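Local coordinates for HpuA (Kingella denitrificans ATCC 33394, PDB 5EC6), which probably serves as an outer-membrane lipoprotein receptor that binds haemoglobin during haem iron uptake, at residues A[105-110]-A[187-192]; A[174-179]-A[317-322]. One frame throughout, in Å; residues are numbered along the deposited sequence.

Interaction 1: A[105-110]-A[187-192]; sequences HPMQPL and DRAVTS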
ATOM      1  N   HIS A 105     -10.527   1.571  12.960  1.00 21.88           N
ATOM      2  CA  HIS A 105      -9.327   2.167  13.540  1.00 21.57           C
ATOM      3  C   HIS A 105      -9.489   3.671  13.648  1.00 22.19           C
ATOM      4  O   HIS A 105     -10.044   4.320  12.766  1.00 22.24           O
ATOM      5  CB  HIS A 105      -8.059   1.876  12.727  1.00 23.72           C
ATOM      6  CG  HIS A 105      -7.993   0.493  12.185  1.00 21.66           C
ATOM      7  ND1 HIS A 105      -7.105  -0.434  12.655  1.00 21.77           N
ATOM      8  CD2 HIS A 105      -8.661  -0.105  11.168  1.00 20.23           C
ATOM      9  CE1 HIS A 105      -7.259  -1.566  11.998  1.00 21.44           C
ATOM     10  NE2 HIS A 105      -8.211  -1.394  11.099  1.00 20.44           N
ATOM     11  N   PRO A 106      -9.035   4.258  14.764  1.00 22.25           N
ATOM     12  CA  PRO A 106      -9.029   5.711  14.835  1.00 22.82           C
ATOM     13  C   PRO A 106      -7.945   6.339  13.932  1.00 21.36           C
ATOM     14  O   PRO A 106      -6.865   5.785  13.811  1.00 23.18           O
ATOM     15  CB  PRO A 106      -8.685   5.961  16.326  1.00 23.09           C
ATOM     16  CG  PRO A 106      -7.817   4.820  16.710  1.00 24.64           C
ATOM     17  CD  PRO A 106      -8.390   3.632  15.939  1.00 24.19           C
ATOM     18  N   MET A 107      -8.237   7.470  13.315  1.00 20.41           N
ATOM     19  CA  MET A 107      -7.257   8.219  12.555  1.00 21.68           C
ATOM     20  C   MET A 107      -6.612   9.253  13.462  1.00 24.85           C
ATOM     21  O   MET A 107      -7.259   9.753  14.404  1.00 26.87           O
ATOM     22  CB  MET A 107      -7.936   8.911  11.391  1.00 23.59           C
ATOM     23  CG  MET A 107      -8.673   7.933  10.469  1.00 22.48           C
ATOM     24  SD  MET A 107      -9.476   8.711   9.043  1.00 25.45           S
ATOM     25  CE  MET A 107      -8.111   9.208   8.029  1.00 23.62           C
ATOM     26  N   GLN A 108      -5.369   9.575  13.209  1.00 21.61           N
ATOM     27  CA  GLN A 108      -4.684  10.560  14.049  1.00 23.01           C
ATOM     28  C   GLN A 108      -5.089  11.947  13.667  1.00 21.92           C
ATOM     29  O   GLN A 108      -5.014  12.342  12.501  1.00 20.78           O
ATOM     30  CB  GLN A 108      -3.180  10.410  13.961  1.00 22.41           C
ATOM     31  CG  GLN A 108      -2.446  11.357  14.949  1.00 23.70           C
ATOM     32  CD  GLN A 108      -0.953  11.168  15.030  1.00 24.81           C
ATOM     33  OE1 GLN A 108      -0.314  10.567  14.173  1.00 24.65           O
ATOM     34  NE2 GLN A 108      -0.348  11.721  16.095  1.00 24.57           N
ATOM     35  N   PRO A 109      -5.509  12.788  14.668  1.00 21.88           N
ATOM     36  CA  PRO A 109      -5.742  14.182  14.308  1.00 21.91           C
ATOM     37  C   PRO A 109      -4.494  14.961  13.963  1.00 19.95           C
ATOM     38  O   PRO A 109      -3.435  14.693  14.501  1.00 22.65           O
ATOM     39  CB  PRO A 109      -6.377  14.771  15.591  1.00 24.26           C
ATOM     40  CG  PRO A 109      -5.818  13.949  16.648  1.00 23.89           C
ATOM     41  CD  PRO A 109      -5.658  12.545  16.104  1.00 24.40           C
ATOM     42  N   LEU A 110      -4.632  15.920  13.059  1.00 22.02           N
ATOM     43  CA  LEU A 110      -3.526  16.717  12.539  1.00 20.74           C
ATOM     44  C   LEU A 110      -3.622  18.176  12.991  1.00 21.32           C
ATOM     45  O   LEU A 110      -4.705  18.686  13.240  1.00 22.06           O
ATOM     46  CB  LEU A 110      -3.516  16.727  11.008  1.00 21.76           C
ATOM     47  CG  LEU A 110      -3.559  15.316  10.368  1.00 19.99           C
ATOM     48  CD1 LEU A 110      -3.616  15.452   8.861  1.00 21.09           C
ATOM     49  CD2 LEU A 110      -2.355  14.487  10.823  1.00 21.72           C
ATOM     50  N   ASP A 187     -15.441   9.276  10.278  1.00 33.76           N
ATOM     51  CA  ASP A 187     -14.244   9.644  11.025  1.00 37.53           C
ATOM     52  C   ASP A 187     -13.267   8.499  11.389  1.00 34.26           C
ATOM     53  O   ASP A 187     -12.184   8.757  11.956  1.00 37.30           O
ATOM     54  CB  ASP A 187     -14.618  10.492  12.281  1.00 40.41           C
ATOM     55  CG  ASP A 187     -14.642  11.984  11.996  1.00 41.74           C
ATOM     56  OD1 ASP A 187     -14.606  12.371  10.805  1.00 37.61           O
ATOM     57  OD2 ASP A 187     -14.695  12.774  12.969  1.00 46.62           O
ATOM     58  N   ARG A 188     -13.605   7.262  10.997  1.00 29.20           N
ATOM     59  CA  ARG A 188     -12.736   6.129  11.267  1.00 25.95           C
ATOM     60  C   ARG A 188     -12.260   5.500   9.970  1.00 22.67           C
ATOM     61  O   ARG A 188     -12.935   5.519   8.945  1.00 23.52           O
ATOM     62  CB  ARG A 188     -13.426   5.092  12.114  1.00 29.84           C
ATOM     63  CG  ARG A 188     -13.387   5.607  13.573  1.00 35.41           C
ATOM     64  CD  ARG A 188     -14.196   4.738  14.451  1.00 34.62           C
ATOM     65  NE  ARG A 188     -13.467   3.568  14.892  1.00 35.25           N
ATOM     66  CZ  ARG A 188     -12.525   3.514  15.823  1.00 34.33           C
ATOM     67  NH1 ARG A 188     -12.064   4.608  16.478  1.00 33.64           N
ATOM     68  NH2 ARG A 188     -12.033   2.320  16.103  1.00 32.95           N
ATOM     69  N   ALA A 189     -11.097   4.935  10.069  1.00 21.01           N
ATOM     70  CA  ALA A 189     -10.619   4.035   9.048  1.00 20.68           C
ATOM     71  C   ALA A 189     -11.217   2.652   9.219  1.00 20.33           C
ATOM     72  O   ALA A 189     -11.255   2.104  10.326  1.00 22.27           O
ATOM     73  CB  ALA A 189      -9.101   3.952   9.137  1.00 21.05           C
ATOM     74  N   VAL A 190     -11.666   2.059   8.118  1.00 18.87           N
ATOM     75  CA  VAL A 190     -12.252   0.748   8.159  1.00 18.54           C
ATOM     76  C   VAL A 190     -11.505  -0.134   7.149  1.00 19.72           C
ATOM     77  O   VAL A 190     -11.113   0.329   6.076  1.00 19.79           O
ATOM     78  CB  VAL A 190     -13.767   0.765   7.896  1.00 20.51           C
ATOM     79  CG1 VAL A 190     -14.472   1.446   9.072  1.00 20.70           C
ATOM     80  CG2 VAL A 190     -14.170   1.467   6.616  1.00 19.78           C
ATOM     81  N   THR A 191     -11.286  -1.364   7.547  1.00 17.79           N
ATOM     82  CA  THR A 191     -10.432  -2.289   6.788  1.00 17.71           C
ATOM     83  C   THR A 191     -11.127  -3.575   6.427  1.00 20.23           C
ATOM     84  O   THR A 191     -12.067  -4.063   7.105  1.00 19.13           O
ATOM     85  CB  THR A 191      -9.104  -2.536   7.497  1.00 19.90           C
ATOM     86  OG1 THR A 191      -9.327  -2.894   8.892  1.00 20.01           O
ATOM     87  CG2 THR A 191      -8.221  -1.316   7.411  1.00 19.23           C
ATOM     88  N   SER A 192     -10.673  -4.166   5.319  1.00 18.40           N
ATOM     89  CA  SER A 192     -11.178  -5.441   4.850  1.00 17.79           C
ATOM     90  C   SER A 192     -10.819  -6.584   5.806  1.00 18.16           C
ATOM     91  O   SER A 192      -9.863  -6.502   6.566  1.00 19.29           O
ATOM     92  CB  SER A 192     -10.623  -5.727   3.447  1.00 18.62           C
ATOM     93  OG  SER A 192      -9.222  -5.719   3.457  1.00 16.51           O
TER
HETATM   94  O   HOH W   1     -10.860   8.733  13.999  1.00 30.40           O

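Interaction 2: A[174-179]-A[317-322]; sequences KATYEV and SHLVSP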
ATOM      1  N   LYS A 174       2.081 -15.739 -13.688  1.00 14.81           N
ATOM      2  CA  LYS A 174       1.051 -15.257 -12.777  0.52 14.95           C
ATOM      3  C   LYS A 174       1.687 -14.955 -11.418  1.00 14.55           C
ATOM      4  O   LYS A 174       2.690 -15.539 -11.037  1.00 15.13           O
ATOM      5  CB  LYS A 174      -0.097 -16.261 -12.631  0.52 15.48           C
ATOM      6  CG  LYS A 174      -1.031 -16.259 -13.835  0.52 15.79           C
ATOM      7  CD  LYS A 174      -2.122 -17.328 -13.763  0.52 16.37           C
ATOM      8  CE  LYS A 174      -3.156 -17.038 -12.677  0.52 16.87           C
ATOM      9  NZ  LYS A 174      -4.313 -17.988 -12.668  0.52 16.62           N
ATOM     10  N   ALA A 175       1.047 -14.045 -10.695  1.00 14.54           N
ATOM     11  CA  ALA A 175       1.406 -13.783  -9.289  1.00 14.60           C
ATOM     12  C   ALA A 175       0.160 -13.460  -8.490  1.00 15.16           C
ATOM     13  O   ALA A 175      -0.765 -12.836  -9.008  1.00 16.06           O
ATOM     14  CB  ALA A 175       2.305 -12.572  -9.227  1.00 15.27           C
ATOM     15  N   THR A 176       0.157 -13.915  -7.251  1.00 14.66           N
ATOM     16  CA  THR A 176      -0.940 -13.692  -6.322  1.00 15.03           C
ATOM     17  C   THR A 176      -0.448 -12.887  -5.125  1.00 15.75           C
ATOM     18  O   THR A 176       0.585 -13.182  -4.515  1.00 16.45           O
ATOM     19  CB  THR A 176      -1.506 -15.059  -5.894  1.00 15.83           C
ATOM     20  OG1 THR A 176      -2.052 -15.707  -7.057  1.00 15.83           O
ATOM     21  CG2 THR A 176      -2.574 -14.941  -4.882  1.00 16.25           C
ATOM     22  N   TYR A 177      -1.263 -11.896  -4.769  1.00 14.73           N
ATOM     23  CA  TYR A 177      -0.960 -10.905  -3.738  1.00 15.03           C
ATOM     24  C   TYR A 177      -2.016 -11.010  -2.624  1.00 16.08           C
ATOM     25  O   TYR A 177      -3.190 -11.263  -2.882  1.00 16.63           O
ATOM     26  CB  TYR A 177      -0.947  -9.491  -4.323  1.00 15.39           C
ATOM     27  CG  TYR A 177       0.108  -9.256  -5.381  1.00 13.85           C
ATOM     28  CD1 TYR A 177      -0.106  -9.669  -6.710  1.00 15.90           C
ATOM     29  CD2 TYR A 177       1.309  -8.642  -5.068  1.00 14.49           C
ATOM     30  CE1 TYR A 177       0.869  -9.525  -7.665  1.00 15.31           C
ATOM     31  CE2 TYR A 177       2.277  -8.454  -6.011  1.00 14.70           C
ATOM     32  CZ  TYR A 177       2.088  -8.905  -7.312  1.00 15.19           C
ATOM     33  OH  TYR A 177       3.052  -8.721  -8.284  1.00 15.50           O
ATOM     34  N   GLU A 178      -1.555 -10.793  -1.401  1.00 15.79           N
ATOM     35  CA  GLU A 178      -2.372 -10.841  -0.197  1.00 16.74           C
ATOM     36  C   GLU A 178      -2.471  -9.383   0.215  1.00 15.79           C
ATOM     37  O   GLU A 178      -1.447  -8.782   0.517  1.00 17.04           O
ATOM     38  CB  GLU A 178      -1.651 -11.691   0.857  1.00 17.89           C
ATOM     39  CG  GLU A 178      -2.428 -11.923   2.156  1.00 20.04           C
ATOM     40  CD  GLU A 178      -1.881 -13.112   2.940  1.00 21.94           C
ATOM     41  OE1 GLU A 178      -1.355 -14.099   2.326  1.00 22.93           O
ATOM     42  OE2 GLU A 178      -1.941 -13.062   4.210  1.00 22.34           O
ATOM     43  N   VAL A 179      -3.691  -8.835   0.246  1.00 15.25           N
ATOM     44  CA  VAL A 179      -3.866  -7.383   0.301  1.00 16.55           C
ATOM     45  C   VAL A 179      -4.855  -6.986   1.426  1.00 15.42           C
ATOM     46  O   VAL A 179      -5.694  -7.801   1.864  1.00 16.45           O
ATOM     47  CB  VAL A 179      -4.323  -6.744  -1.043  1.00 15.26           C
ATOM     48  CG1 VAL A 179      -3.398  -7.160  -2.178  1.00 15.25           C
ATOM     49  CG2 VAL A 179      -5.749  -7.053  -1.411  1.00 16.63           C
ATOM     50  N   SER A 317      -7.416 -16.941 -11.788  1.00 16.10           N
ATOM     51  CA  SER A 317      -7.510 -17.778 -10.584  1.00 16.65           C
ATOM     52  C   SER A 317      -6.235 -17.667  -9.758  1.00 16.19           C
ATOM     53  O   SER A 317      -5.132 -17.554 -10.301  1.00 16.63           O
ATOM     54  CB  SER A 317      -7.803 -19.236 -10.907  1.00 17.84           C
ATOM     55  OG  SER A 317      -6.751 -19.873 -11.599  1.00 19.20           O
ATOM     56  N   HIS A 318      -6.390 -17.723  -8.450  1.00 15.89           N
ATOM     57  CA  HIS A 318      -5.290 -17.537  -7.560  1.00 15.18           C
ATOM     58  C   HIS A 318      -4.323 -18.723  -7.560  1.00 16.97           C
ATOM     59  O   HIS A 318      -4.718 -19.897  -7.765  1.00 18.33           O
ATOM     60  CB  HIS A 318      -5.757 -17.288  -6.146  1.00 15.41           C
ATOM     61  CG  HIS A 318      -6.659 -16.103  -6.012  1.00 15.37           C
ATOM     62  ND1 HIS A 318      -6.306 -14.848  -6.468  1.00 15.38           N
ATOM     63  CD2 HIS A 318      -7.868 -15.980  -5.430  1.00 15.94           C
ATOM     64  CE1 HIS A 318      -7.254 -13.996  -6.142  1.00 16.92           C
ATOM     65  NE2 HIS A 318      -8.236 -14.678  -5.542  1.00 16.64           N
ATOM     66  N   LEU A 319      -3.045 -18.404  -7.351  1.00 16.28           N
ATOM     67  CA  LEU A 319      -2.068 -19.428  -6.992  1.00 16.61           C
ATOM     68  C   LEU A 319      -2.280 -19.840  -5.546  1.00 17.69           C
ATOM     69  O   LEU A 319      -2.472 -18.968  -4.682  1.00 18.34           O
ATOM     70  CB  LEU A 319      -0.643 -18.886  -7.214  1.00 17.34           C
ATOM     71  CG  LEU A 319      -0.351 -18.392  -8.615  1.00 19.31           C
ATOM     72  CD1 LEU A 319       1.063 -17.859  -8.769  1.00 21.40           C
ATOM     73  CD2 LEU A 319      -0.602 -19.514  -9.618  1.00 23.03           C
ATOM     74  N   VAL A 320      -2.205 -21.142  -5.267  1.00 17.93           N
ATOM     75  CA  VAL A 320      -2.624 -21.681  -3.957  1.00 19.82           C
ATOM     76  C   VAL A 320      -1.618 -22.723  -3.390  1.00 24.61           C
ATOM     77  O   VAL A 320      -2.034 -23.648  -2.694  1.00 25.77           O
ATOM     78  CB  VAL A 320      -4.032 -22.324  -4.023  1.00 20.47           C
ATOM     79  CG1 VAL A 320      -5.127 -21.287  -4.271  1.00 19.56           C
ATOM     80  CG2 VAL A 320      -4.090 -23.407  -5.099  1.00 20.31           C
ATOM     81  N   SER A 321      -0.340 -22.582  -3.682  1.00 26.98           N
ATOM     82  CA  SER A 321       0.665 -23.478  -3.043  1.00 30.11           C
ATOM     83  C   SER A 321       0.637 -23.350  -1.525  1.00 33.74           C
ATOM     84  O   SER A 321       0.316 -22.300  -0.978  1.00 35.65           O
ATOM     85  CB  SER A 321       2.062 -23.174  -3.546  1.00 31.87           C
ATOM     86  OG  SER A 321       2.115 -23.418  -4.933  1.00 32.07           O
ATOM     87  N   PRO A 322       0.954 -24.445  -0.819  1.00 44.90           N
ATOM     88  CA  PRO A 322       0.796 -24.411   0.641  1.00 51.76           C
ATOM     89  C   PRO A 322       1.823 -23.503   1.309  1.00 57.51           C
ATOM     90  O   PRO A 322       1.490 -22.510   1.991  1.00 54.78           O
ATOM     91  CB  PRO A 322       0.972 -25.873   1.063  1.00 49.77           C
ATOM     92  CG  PRO A 322       1.564 -26.583  -0.110  1.00 50.46           C
ATOM     93  CD  PRO A 322       1.210 -25.802  -1.341  1.00 46.49           C
TER

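Interaction 1: A[105-110]-A[187-192]
His-105 and Ala-189 form an antiparallel hydrogen-bonded pair. His-105 N donates to Ala-189 O at 2.8 Å, and Ala-189 N returns a bond to His-105 O at 3.0 Å. The N-H···O angles near 140° show that both bonds are bent. Beyond them a water accepts from Met-107 N and reaches Asp-187 O, though its 2.4 Å distance to that oxygen is doubtfully short.

A side-chain bond extends this grip: His-105 NE2 lies 2.9 Å from Thr-191 OG1, in the plane of the ring and nearly straight at 160°. With chi1 at -40°, CG stays beside the backbone N and the imidazole reaches along the partner strand, its edge carbon CD2 3.5 Å from Ala-189 O. Because ND1 is bonded to Ile-90 N, both ring nitrogens are engaged and the flip of the ring is fixed. Histidine suits this buried place by offering a polar atom to each side.

The guanidinium of Arg-188 lies over the backbone: its chain bends at chi3, and His-105 C sits 3.7 Å above the guanidinium plane. NE meanwhile bonds Ser-104 OG, steadying that pose.

Apolar contact is modest: Met-107 CG meets Ala-189 CB at 4.2 Å, the small alanine letting the flexible thioether chain lie close.

Strand 188-191, the return arm of a β-hairpin with strand 174-185, thus joins strand 104-109, antiparallel neighbour pairing of the kind that builds this β-rich receptor.

Interaction 2: A[174-179]-A[317-322]
Leu-319 meets Thr-176 through its backbone and the root of its side chain. Leu-319 N donates a nearly straight hydrogen bond (163°) to Thr-176 OG1 at 2.9 Å. From there the leucine can be followed outward. CB points toward the strand and rests 3.5 Å from Thr-176 OG1, and CG keeps close to the same oxygen. With CG beside the backbone N (chi1 -56°), the chain then runs back along the strand toward Lys-174, bringing the methyl CD1 to 3.6 Å from Lys-174 O. That carbonyl has its own polar partner in Gln-163 NE2, so the methyl packs beside an oxygen already satisfied.

A β-branched threonine suits this strand position because its two branches do different work. OG1 takes the Leu-319 bond and also pairs with Thr-213 OG1, while CG2 lies 4.1 Å from His-318 ND1, itself bonded to Thr-213. Lys-174 reaches farther, its long chain carrying NZ to the carbonyl of Ser-317. The modelled NZ–O distance of 2.5 Å is too short to trust fully, and the lysine has a second conformer. In the conformer described, Asp-315 supplies the opposite charge through a salt bridge.

Residues 317-319, without regular structure, lie across the start of strand 174-185, and the chain then runs on away from it. The strand's sheet neighbours here are 208-215 and 298-308: His-318 touches Phe-211 of the former, and Leu-319 touches Glu-306 of the latter.

Both contacts involve the hairpin of strands 174-185 and 188-191, yet they lie with centres about 29 Å apart. Interaction 1 belongs to the return arm and is a strand-to-strand pairing, its geometry set by reciprocal backbone bonds. Interaction 2 sits on the outgoing arm, where the chain's C-terminal tail crosses a strand already paired on either side, and the bonds to the tail come from side chains, Thr-176 and Lys-174. Each is partly buried. The residues that touch in 105-110 and 187-192 are buried or partly exposed, whereas the tail includes exposed Ser-317. Buried Lys-174 has its charge met by Asp-315, while partly exposed Arg-188 lies with its guanidinium over a peptide.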